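Local coordinates for protein type III Pentaketide Synthase (Neurospora crassa, PDB 3EUO) that probably builds pentaketide products by repeated acyl transfer and condensation, as a type III polyketide synthase of the chalcone synthase family with a thiolase-like fold, at residues H59-K64 against S177-R182; A264-T269 against E307-L312. One frame throughout, in Å; residues are numbered along the deposited sequence.

Contact 1: H59-K64 against S177-R182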
ATOM      1  N   HIS A  59      13.098  27.522  -0.883  1.00 19.24           N
ATOM      2  CA  HIS A  59      13.587  26.190  -1.216  1.00 18.94           C
ATOM      3  C   HIS A  59      13.727  26.043  -2.733  1.00 18.84           C
ATOM      4  O   HIS A  59      12.828  26.443  -3.474  1.00 18.94           O
ATOM      5  CB  HIS A  59      12.658  25.105  -0.665  1.00 18.99           C
ATOM      6  CG  HIS A  59      13.295  23.751  -0.609  1.00 18.66           C
ATOM      7  ND1 HIS A  59      13.427  22.946  -1.719  1.00 19.79           N
ATOM      8  CD2 HIS A  59      13.868  23.078   0.416  1.00 17.91           C
ATOM      9  CE1 HIS A  59      14.040  21.825  -1.378  1.00 18.99           C
ATOM     10  NE2 HIS A  59      14.322  21.882  -0.088  1.00 18.45           N
ATOM     11  N   PRO A  60      14.861  25.486  -3.205  1.00 18.76           N
ATOM     12  CA  PRO A  60      15.075  25.372  -4.655  1.00 18.67           C
ATOM     13  C   PRO A  60      13.995  24.585  -5.393  1.00 18.20           C
ATOM     14  O   PRO A  60      13.679  24.914  -6.537  1.00 18.26           O
ATOM     15  CB  PRO A  60      16.418  24.643  -4.764  1.00 18.62           C
ATOM     16  CG  PRO A  60      17.093  24.890  -3.473  1.00 19.56           C
ATOM     17  CD  PRO A  60      16.011  24.967  -2.440  1.00 19.13           C
ATOM     18  N   LEU A  61      13.436  23.559  -4.751  1.00 17.99           N
ATOM     19  CA  LEU A  61      12.483  22.666  -5.417  1.00 17.34           C
ATOM     20  C   LEU A  61      11.244  23.399  -5.923  1.00 17.24           C
ATOM     21  O   LEU A  61      10.703  23.057  -6.982  1.00 16.91           O
ATOM     22  CB  LEU A  61      12.065  21.516  -4.491  1.00 17.48           C
ATOM     23  CG  LEU A  61      11.272  20.358  -5.118  1.00 17.06           C
ATOM     24  CD1 LEU A  61      12.161  19.426  -5.938  1.00 18.68           C
ATOM     25  CD2 LEU A  61      10.562  19.572  -4.037  1.00 17.83           C
ATOM     26  N   VAL A  62      10.797  24.391  -5.153  1.00 17.00           N
ATOM     27  CA  VAL A  62       9.574  25.133  -5.468  1.00 17.28           C
ATOM     28  C   VAL A  62       9.880  26.445  -6.202  1.00 17.85           C
ATOM     29  O   VAL A  62       8.991  27.270  -6.433  1.00 17.76           O
ATOM     30  CB  VAL A  62       8.679  25.360  -4.223  1.00 17.30           C
ATOM     31  CG1 VAL A  62       8.256  24.012  -3.615  1.00 17.11           C
ATOM     32  CG2 VAL A  62       9.372  26.234  -3.165  1.00 17.20           C
ATOM     33  N   ASN A  63      11.143  26.608  -6.585  1.00 18.31           N
ATOM     34  CA  ASN A  63      11.594  27.805  -7.283  1.00 19.17           C
ATOM     35  C   ASN A  63      12.233  27.517  -8.649  1.00 19.49           C
ATOM     36  O   ASN A  63      13.097  28.258  -9.123  1.00 19.77           O
ATOM     37  CB  ASN A  63      12.520  28.630  -6.384  1.00 19.51           C
ATOM     38  CG  ASN A  63      11.771  29.308  -5.242  1.00 20.28           C
ATOM     39  OD1 ASN A  63      11.853  28.883  -4.089  1.00 22.43           O
ATOM     40  ND2 ASN A  63      11.022  30.357  -5.564  1.00 20.11           N
ATOM     41  N   LYS A  64      11.795  26.443  -9.291  1.00 19.78           N
ATOM     42  CA  LYS A  64      12.231  26.153 -10.652  1.00 20.26           C
ATOM     43  C   LYS A  64      11.298  26.833 -11.661  1.00 20.18           C
ATOM     44  O   LYS A  64      10.241  27.337 -11.272  1.00 20.15           O
ATOM     45  CB  LYS A  64      12.317  24.639 -10.864  1.00 20.89           C
ATOM     46  CG  LYS A  64      13.260  23.981  -9.857  1.00 23.09           C
ATOM     47  CD  LYS A  64      13.805  22.645 -10.325  1.00 28.57           C
ATOM     48  CE  LYS A  64      12.889  21.506  -9.940  1.00 29.23           C
ATOM     49  NZ  LYS A  64      11.756  21.399 -10.900  1.00 32.63           N
ATOM     50  N   SER A 177       3.679  17.285   1.905  1.00 12.09           N
ATOM     51  CA  SER A 177       2.690  17.877   1.013  1.00 12.73           C
ATOM     52  C   SER A 177       3.079  19.273   0.529  1.00 12.75           C
ATOM     53  O   SER A 177       2.626  19.710  -0.532  1.00 12.94           O
ATOM     54  CB  SER A 177       1.346  17.968   1.731  1.00 13.30           C
ATOM     55  OG  SER A 177       1.456  18.820   2.857  1.00 13.88           O
ATOM     56  N   THR A 178       3.897  19.980   1.307  1.00 12.89           N
ATOM     57  CA  THR A 178       4.153  21.407   1.028  1.00 13.50           C
ATOM     58  C   THR A 178       4.916  21.644  -0.264  1.00 13.81           C
ATOM     59  O   THR A 178       4.820  22.724  -0.856  1.00 14.21           O
ATOM     60  CB  THR A 178       4.893  22.132   2.178  1.00 13.62           C
ATOM     61  OG1 THR A 178       6.176  21.531   2.375  1.00 13.97           O
ATOM     62  CG2 THR A 178       4.075  22.091   3.465  1.00 13.58           C
ATOM     63  N   THR A 179       5.653  20.628  -0.705  1.00 13.78           N
ATOM     64  CA  THR A 179       6.446  20.707  -1.930  1.00 13.62           C
ATOM     65  C   THR A 179       5.566  20.729  -3.182  1.00 13.29           C
ATOM     66  O   THR A 179       6.053  20.982  -4.284  1.00 13.62           O
ATOM     67  CB  THR A 179       7.445  19.540  -2.020  1.00 13.59           C
ATOM     68  OG1 THR A 179       6.756  18.296  -1.798  1.00 13.64           O
ATOM     69  CG2 THR A 179       8.548  19.700  -0.966  1.00 13.81           C
ATOM     70  N   MET A 180       4.276  20.456  -3.006  1.00 12.75           N
ATOM     71  CA  MET A 180       3.329  20.441  -4.118  1.00 11.90           C
ATOM     72  C   MET A 180       2.629  21.789  -4.288  1.00 12.44           C
ATOM     73  O   MET A 180       1.707  21.923  -5.100  1.00 12.51           O
ATOM     74  CB  MET A 180       2.337  19.266  -3.976  1.00 12.05           C
ATOM     75  CG  MET A 180       2.982  17.894  -4.326  1.00 12.09           C
ATOM     76  SD  MET A 180       1.932  16.449  -4.020  1.00  8.97           S
ATOM     77  CE  MET A 180       3.129  15.374  -3.248  1.00 12.04           C
ATOM     78  N   VAL A 181       3.120  22.797  -3.564  1.00 12.32           N
ATOM     79  CA  VAL A 181       2.570  24.149  -3.627  1.00 12.65           C
ATOM     80  C   VAL A 181       2.548  24.697  -5.064  1.00 12.55           C
ATOM     81  O   VAL A 181       1.530  25.249  -5.489  1.00 12.56           O
ATOM     82  CB  VAL A 181       3.271  25.122  -2.622  1.00 12.67           C
ATOM     83  CG1 VAL A 181       4.755  25.266  -2.928  1.00 12.93           C
ATOM     84  CG2 VAL A 181       2.579  26.503  -2.595  1.00 13.32           C
ATOM     85  N   ARG A 182       3.636  24.511  -5.818  1.00 12.67           N
ATOM     86  CA  ARG A 182       3.717  25.054  -7.184  1.00 13.03           C
ATOM     87  C   ARG A 182       2.712  24.396  -8.132  1.00 12.95           C
ATOM     88  O   ARG A 182       2.143  25.069  -9.005  1.00 12.60           O
ATOM     89  CB  ARG A 182       5.147  24.956  -7.748  1.00 13.31           C
ATOM     90  CG  ARG A 182       6.146  25.952  -7.133  1.00 13.99           C
ATOM     91  CD  ARG A 182       5.923  27.379  -7.661  1.00 14.47           C
ATOM     92  NE  ARG A 182       6.012  27.439  -9.123  1.00 16.49           N
ATOM     93  CZ  ARG A 182       7.154  27.525  -9.811  1.00 17.44           C
ATOM     94  NH1 ARG A 182       8.321  27.566  -9.177  1.00 17.85           N
ATOM     95  NH2 ARG A 182       7.128  27.554 -11.140  1.00 17.68           N
TER
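In the N-terminal part of the thiolase-like fold, R182 in the first turn of helix 181-191 fastens the loop carrying V62 and K64. Arginine suits this place because its flat, multiply N-H-bearing end can serve two backbone carbonyls at once. NH1 donates to V62 O at 2.8 Å, well above the plane of that carbonyl, and to K64 O at 2.9 Å, this time in the carbonyl plane. NH2 adds a more bent bond to the same K64 O at 3.1 Å, so one oxygen is gripped end-on by two nitrogens. Both acceptors lie at the edge of the guanidinium, close to its plane, which fixes its rotation. The chain bends at chi2 (-75°) and again at chi3 (-57°), curling round V62 O and leaving R182 CG 3.9 Å from V62 CB. Y29 makes a cation-pi contact with the same guanidinium, while the amine of K64 turns elsewhere, to a salt bridge with E72.

Next to the guanidinium the contact is buried and largely apolar, and beta-branched T179, V62 and V181, with the longer L61, fill it. L61 and T179 bring methyls together, CD2 to CG2 at 3.7 Å. The side chains of V62 and V181 cross at about a right angle, V62 CG1 meeting V181 CG1 at 3.8 Å and lying equally near T179 O.

Contact 2: A264-T269 against E307-L312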
ATOM      1  N   ALA A 264     -22.090  14.060   9.049  1.00 20.79           N
ATOM      2  CA  ALA A 264     -23.190  13.090   9.059  1.00 20.74           C
ATOM      3  C   ALA A 264     -22.769  11.669   9.438  1.00 20.87           C
ATOM      4  O   ALA A 264     -23.587  10.886   9.928  1.00 20.62           O
ATOM      5  CB  ALA A 264     -23.904  13.087   7.702  1.00 20.88           C
ATOM      6  N   SER A 265     -21.503  11.335   9.210  1.00 21.10           N
ATOM      7  CA  SER A 265     -21.018   9.978   9.465  1.00 21.19           C
ATOM      8  C   SER A 265     -20.648   9.707  10.925  1.00 21.05           C
ATOM      9  O   SER A 265     -20.549   8.545  11.327  1.00 21.15           O
ATOM     10  CB  SER A 265     -19.820   9.653   8.566  1.00 21.30           C
ATOM     11  OG  SER A 265     -18.671  10.377   8.970  1.00 21.39           O
ATOM     12  N   LEU A 266     -20.459  10.770  11.709  1.00 20.88           N
ATOM     13  CA  LEU A 266     -19.938  10.649  13.081  1.00 20.67           C
ATOM     14  C   LEU A 266     -20.845   9.858  14.027  1.00 20.81           C
ATOM     15  O   LEU A 266     -20.417   8.873  14.624  1.00 20.39           O
ATOM     16  CB  LEU A 266     -19.631  12.032  13.680  1.00 20.56           C
ATOM     17  CG  LEU A 266     -18.480  12.876  13.104  1.00 20.78           C
ATOM     18  CD1 LEU A 266     -18.591  14.302  13.580  1.00 21.12           C
ATOM     19  CD2 LEU A 266     -17.101  12.305  13.465  1.00 20.91           C
ATOM     20  N   GLN A 267     -22.099  10.291  14.155  1.00 20.84           N
ATOM     21  CA  GLN A 267     -23.054   9.657  15.071  1.00 21.31           C
ATOM     22  C   GLN A 267     -23.231   8.150  14.812  1.00 20.76           C
ATOM     23  O   GLN A 267     -23.105   7.355  15.746  1.00 20.65           O
ATOM     24  CB  GLN A 267     -24.407  10.396  15.068  1.00 21.63           C
ATOM     25  CG  GLN A 267     -24.314  11.903  15.385  1.00 24.03           C
ATOM     26  CD  GLN A 267     -24.412  12.816  14.157  1.00 27.51           C
ATOM     27  OE1 GLN A 267     -25.206  13.774  14.151  1.00 28.30           O
ATOM     28  NE2 GLN A 267     -23.601  12.541  13.122  1.00 24.65           N
ATOM     29  N   PRO A 268     -23.515   7.753  13.550  1.00 20.56           N
ATOM     30  CA  PRO A 268     -23.711   6.331  13.244  1.00 20.41           C
ATOM     31  C   PRO A 268     -22.462   5.471  13.467  1.00 20.02           C
ATOM     32  O   PRO A 268     -22.573   4.337  13.944  1.00 19.95           O
ATOM     33  CB  PRO A 268     -24.076   6.337  11.755  1.00 20.60           C
ATOM     34  CG  PRO A 268     -24.528   7.719  11.476  1.00 20.93           C
ATOM     35  CD  PRO A 268     -23.698   8.584  12.346  1.00 20.54           C
ATOM     36  N   THR A 269     -21.293   6.009  13.135  1.00 19.43           N
ATOM     37  CA  THR A 269     -20.033   5.278  13.312  1.00 19.31           C
ATOM     38  C   THR A 269     -19.699   5.139  14.799  1.00 19.24           C
ATOM     39  O   THR A 269     -19.347   4.052  15.262  1.00 19.47           O
ATOM     40  CB  THR A 269     -18.880   5.933  12.531  1.00 19.37           C
ATOM     41  OG1 THR A 269     -19.311   6.184  11.188  1.00 19.80           O
ATOM     42  CG2 THR A 269     -17.659   5.015  12.496  1.00 18.67           C
ATOM     43  N   GLU A 307     -18.015  18.954  17.139  1.00 20.57           N
ATOM     44  CA  GLU A 307     -18.581  19.618  18.321  1.00 21.29           C
ATOM     45  C   GLU A 307     -20.103  19.709  18.236  1.00 21.66           C
ATOM     46  O   GLU A 307     -20.799  19.468  19.224  1.00 22.10           O
ATOM     47  CB  GLU A 307     -18.003  21.025  18.480  1.00 21.60           C
ATOM     48  CG  GLU A 307     -16.537  21.061  18.855  1.00 22.15           C
ATOM     49  CD  GLU A 307     -15.900  22.421  18.628  1.00 24.17           C
ATOM     50  OE1 GLU A 307     -16.627  23.411  18.394  1.00 25.10           O
ATOM     51  OE2 GLU A 307     -14.661  22.496  18.688  1.00 23.85           O
ATOM     52  N   SER A 308     -20.606  20.053  17.049  1.00 21.63           N
ATOM     53  CA  SER A 308     -22.041  20.192  16.808  1.00 21.70           C
ATOM     54  C   SER A 308     -22.740  18.837  16.793  1.00 21.55           C
ATOM     55  O   SER A 308     -23.718  18.632  17.516  1.00 21.75           O
ATOM     56  CB  SER A 308     -22.291  20.937  15.493  1.00 21.83           C
ATOM     57  OG  SER A 308     -23.672  20.992  15.189  1.00 23.06           O
ATOM     58  N   ALA A 309     -22.233  17.921  15.969  1.00 21.08           N
ATOM     59  CA  ALA A 309     -22.841  16.604  15.775  1.00 21.03           C
ATOM     60  C   ALA A 309     -22.901  15.771  17.052  1.00 21.07           C
ATOM     61  O   ALA A 309     -23.902  15.100  17.306  1.00 20.82           O
ATOM     62  CB  ALA A 309     -22.106  15.837  14.684  1.00 21.24           C
ATOM     63  N   MET A 310     -21.830  15.814  17.845  1.00 20.57           N
ATOM     64  CA  MET A 310     -21.711  14.939  19.015  1.00 20.67           C
ATOM     65  C   MET A 310     -21.916  15.676  20.347  1.00 20.56           C
ATOM     66  O   MET A 310     -21.786  15.077  21.414  1.00 21.21           O
ATOM     67  CB  MET A 310     -20.356  14.206  19.026  1.00 20.49           C
ATOM     68  CG  MET A 310     -20.028  13.331  17.791  1.00 21.40           C
ATOM     69  SD  MET A 310     -21.317  12.179  17.236  1.00 20.65           S
ATOM     70  CE  MET A 310     -21.458  11.039  18.604  1.00 23.64           C
ATOM     71  N   GLY A 311     -22.231  16.968  20.284  1.00 20.35           N
ATOM     72  CA  GLY A 311     -22.416  17.780  21.491  1.00 20.27           C
ATOM     73  C   GLY A 311     -21.169  17.905  22.352  1.00 20.12           C
ATOM     74  O   GLY A 311     -21.209  17.620  23.558  1.00 20.46           O
ATOM     75  N   LEU A 312     -20.070  18.349  21.737  1.00 19.77           N
ATOM     76  CA  LEU A 312     -18.766  18.445  22.402  1.00 19.49           C
ATOM     77  C   LEU A 312     -18.287  19.896  22.522  1.00 19.41           C
ATOM     78  O   LEU A 312     -18.770  20.772  21.806  1.00 19.87           O
ATOM     79  CB  LEU A 312     -17.719  17.612  21.637  1.00 19.12           C
ATOM     80  CG  LEU A 312     -18.055  16.143  21.359  1.00 19.36           C
ATOM     81  CD1 LEU A 312     -17.041  15.500  20.408  1.00 19.74           C
ATOM     82  CD2 LEU A 312     -18.143  15.354  22.663  1.00 19.25           C
TER
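L266 and Q267 on helix 258-277 meet A309 and M310 at the C-terminal end of helix 300-310, in a helix-to-helix contact built from van der Waals touches. The tightest part is at the thioether: the flexible M310 chain, bent at both chi2 and chi3, lays its sulfur along helix 258-277, with SD 3.5 Å from Q267 CG and 3.7 Å from Q267 N. L266 forms the buried inner side. This branched residue is directed at the partner, CD1 resting 4.0 Å from A309 CB, and its CB lies 3.9 Å from M310 SD. Alanine is apt here, since a lone methyl lets the helices approach.

Toward solvent the contact is looser and is made by the Q267 amide. The chain turns at chi2 (102°), carrying the flat of the amide over the A309 methyl, with Q267 CD and A309 CB 3.8 Å apart; the polar end thus stays at the rim, where NE2 has a weak hydrogen bond to K263 O. With alanine in place of Q267, the CG and amide are gone, which is likely to uncover A309 CB and leave M310 SD freer to turn.

Behind the contact, L266 packs on C363 and F365 of strand 359-366 and on M373 of strand 370-378, so helix 258-277 lies on the sheet with the end of helix 300-310 beside it, and P288 and Y270 also touch M310.

In the fold
Contacts 1 and 2 lie on opposite sides of the chain's centre, their centres about 21 and 20 Å from it. Those centres are 37 Å apart and the nearest atoms about 22 Å, so the contacts do not touch. Contact 1 lies within the N-terminal chalcone synthase domain and closes before contact 2 opens in the C-terminal one. Segment 177-182 follows strand 168-175 of the mixed beta-sheet, and 264-269 packs on strands 359-366 and 370-378 of the same beta-sheet. One contact ties a loop to a helix start by hydrogen bonds from a guanidinium to backbone carbonyls, the other joins two helices by van der Waals contact. Neither contains C143, oxidised to 3-sulfinoalanine ahead of helix 145-162, consistent with the family's reactive cysteine.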